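PDB 4U8T: ZYRO0G01672p, which binds N6-methyladenosine RNA through its YTH domain, the part present here, and probably acts as a reader of methylated mRNA. Local coordinates for residues A[128-133]-A[155-160]. Sequence-based numbering, arbitrary orientation.
Sequences KQFLIP and KSILKL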
loop_
_atom_site.group_PDB
_atom_site.type_symbol
_atom_site.label_atom_id
_atom_site.label_comp_id
_atom_site.label_asym_id
_atom_site.label_seq_id
_atom_site.Cartn_x
_atom_site.Cartn_y
_atom_site.Cartn_z
ATOM N N LYS A 128 0.837 10.124 -13.038
ATOM C CA LYS A 128 0.417 11.490 -12.746
ATOM C C LYS A 128 -0.826 11.879 -13.564
ATOM O O LYS A 128 -1.405 12.956 -13.379
ATOM C CB LYS A 128 1.602 12.454 -12.964
ATOM C CG LYS A 128 1.301 13.958 -12.884
ATOM C CD LYS A 128 2.563 14.846 -12.880
ATOM C CE LYS A 128 2.496 15.954 -11.792
ATOM N NZ LYS A 128 2.375 15.425 -10.385
ATOM N N GLN A 129 -1.260 10.963 -14.425
ATOM C CA GLN A 129 -2.506 11.094 -15.174
ATOM C C GLN A 129 -3.742 10.792 -14.319
ATOM O O GLN A 129 -4.826 11.248 -14.620
ATOM C CB GLN A 129 -2.507 10.163 -16.392
ATOM C CG GLN A 129 -2.176 8.710 -16.071
ATOM C CD GLN A 129 -2.422 7.759 -17.238
ATOM O OE1 GLN A 129 -3.353 7.943 -18.014
ATOM N NE2 GLN A 129 -1.585 6.738 -17.361
ATOM N N PHE A 130 -3.588 9.974 -13.291
ATOM C CA PHE A 130 -4.725 9.569 -12.479
ATOM C C PHE A 130 -5.043 10.598 -11.403
ATOM O O PHE A 130 -4.402 10.658 -10.381
ATOM C CB PHE A 130 -4.456 8.214 -11.863
ATOM C CG PHE A 130 -4.286 7.122 -12.869
ATOM C CD1 PHE A 130 -5.350 6.702 -13.636
ATOM C CD2 PHE A 130 -3.062 6.514 -13.055
ATOM C CE1 PHE A 130 -5.200 5.695 -14.549
ATOM C CE2 PHE A 130 -2.916 5.508 -13.972
ATOM C CZ PHE A 130 -3.992 5.102 -14.716
ATOM N N LEU A 131 -6.064 11.395 -11.657
ATOM C CA LEU A 131 -6.463 12.476 -10.791
ATOM C C LEU A 131 -7.486 11.950 -9.814
ATOM O O LEU A 131 -8.361 11.202 -10.189
ATOM C CB LEU A 131 -7.020 13.618 -11.621
ATOM C CG LEU A 131 -6.107 14.173 -12.724
ATOM C CD1 LEU A 131 -6.785 15.308 -13.463
ATOM C CD2 LEU A 131 -4.758 14.651 -12.178
ATOM N N ILE A 132 -7.376 12.331 -8.553
ATOM C CA ILE A 132 -8.249 11.789 -7.536
ATOM C C ILE A 132 -9.384 12.791 -7.260
ATOM O O ILE A 132 -9.144 13.873 -6.773
ATOM C CB ILE A 132 -7.443 11.469 -6.248
ATOM C CG1 ILE A 132 -6.368 10.397 -6.502
ATOM C CG2 ILE A 132 -8.343 11.142 -5.076
ATOM C CD1 ILE A 132 -6.824 9.169 -7.234
ATOM N N PRO A 133 -10.630 12.437 -7.609
ATOM C CA PRO A 133 -11.778 13.335 -7.501
ATOM C C PRO A 133 -12.036 13.860 -6.101
ATOM O O PRO A 133 -12.448 14.987 -5.995
ATOM C CB PRO A 133 -12.944 12.459 -7.943
ATOM C CG PRO A 133 -12.385 11.447 -8.706
ATOM C CD PRO A 133 -11.046 11.142 -8.156
ATOM N N LYS A 155 -7.744 -0.034 -10.364
ATOM C CA LYS A 155 -7.541 -1.154 -11.249
ATOM C C LYS A 155 -6.668 -0.758 -12.435
ATOM O O LYS A 155 -5.869 -1.548 -12.892
ATOM C CB LYS A 155 -8.883 -1.728 -11.706
ATOM C CG LYS A 155 -9.555 -2.564 -10.630
ATOM C CD LYS A 155 -10.990 -2.932 -10.935
ATOM C CE LYS A 155 -11.599 -3.706 -9.777
ATOM N NZ LYS A 155 -12.995 -4.193 -9.991
ATOM N N SER A 156 -6.800 0.467 -12.917
ATOM C CA SER A 156 -5.907 0.938 -13.956
ATOM C C SER A 156 -4.461 1.009 -13.464
ATOM O O SER A 156 -3.542 0.675 -14.198
ATOM C CB SER A 156 -6.342 2.302 -14.474
ATOM O OG SER A 156 -7.555 2.207 -15.183
ATOM N N ILE A 157 -4.267 1.478 -12.238
ATOM C CA ILE A 157 -2.957 1.555 -11.631
ATOM C C ILE A 157 -2.413 0.143 -11.437
ATOM O O ILE A 157 -1.236 -0.123 -11.646
ATOM C CB ILE A 157 -3.016 2.293 -10.281
ATOM C CG1 ILE A 157 -3.446 3.733 -10.482
ATOM C CG2 ILE A 157 -1.688 2.230 -9.559
ATOM C CD1 ILE A 157 -3.637 4.477 -9.238
ATOM N N LEU A 158 -3.268 -0.775 -11.025
ATOM C CA LEU A 158 -2.804 -2.134 -10.835
ATOM C C LEU A 158 -2.335 -2.724 -12.161
ATOM O O LEU A 158 -1.470 -3.579 -12.179
ATOM C CB LEU A 158 -3.881 -3.009 -10.227
ATOM C CG LEU A 158 -4.160 -2.860 -8.742
ATOM C CD1 LEU A 158 -5.139 -3.927 -8.351
ATOM C CD2 LEU A 158 -2.901 -2.973 -7.936
ATOM N N LYS A 159 -2.941 -2.302 -13.263
ATOM C CA LYS A 159 -2.499 -2.732 -14.572
ATOM C C LYS A 159 -1.056 -2.330 -14.779
ATOM O O LYS A 159 -0.266 -3.127 -15.252
ATOM C CB LYS A 159 -3.388 -2.155 -15.687
ATOM C CG LYS A 159 -4.703 -2.910 -15.919
ATOM C CD LYS A 159 -5.819 -1.966 -16.421
ATOM C CE LYS A 159 -7.190 -2.657 -16.468
ATOM N NZ LYS A 159 -8.315 -1.684 -16.582
ATOM N N LEU A 160 -0.714 -1.097 -14.426
ATOM C CA LEU A 160 0.655 -0.627 -14.559
ATOM C C LEU A 160 1.654 -1.398 -13.694
ATOM O O LEU A 160 2.801 -1.581 -14.069
ATOM C CB LEU A 160 0.726 0.847 -14.229
ATOM C CG LEU A 160 0.213 1.725 -15.363
ATOM C CD1 LEU A 160 0.642 3.150 -15.161
ATOM C CD2 LEU A 160 0.704 1.214 -16.673
#
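S156 and I157 present their side chains to F130 from a helical turn closed by the bond from K159 N to K155 O, 3.0 Å long; no hydrogen bond crosses between 128-133 and 155-160. The junction is a single phenyl ring set against one side of the helix, with the CA atoms of F130 and I157 8.3 Å apart. I157 supplies a CH-pi contact: its CG1 lies over one face of the F130 ring, 4.1 Å from the centroid and 24° off the normal, displaced toward the CD2-CE2 rim. With CG1 anti to its own carbonyl carbon (chi1 -64°), I157 turns this branch to the phenyl face. S156 approaches the far end of the ring obliquely and through carbon, its CB 3.6 Å from F130 CE1. One turn further along the helix, L160 reaches the ring edge near its plane, with CD1 4.4 Å from F130 CE2. Q129 CG lies against the face opposite I157, also near the CD2-CE2 rim, so that side of the ring has aliphatic carbon above and below. L127 also touches I157, and nearby K128 packs on a sugar of the bound RNA. F130 and I132 bond through their backbones to V140 and K138. This apolar packing joins helix 151-161 of the YTH domain to the chain entering the short, weakly bonded strand 131-132, paired antiparallel with 138-139.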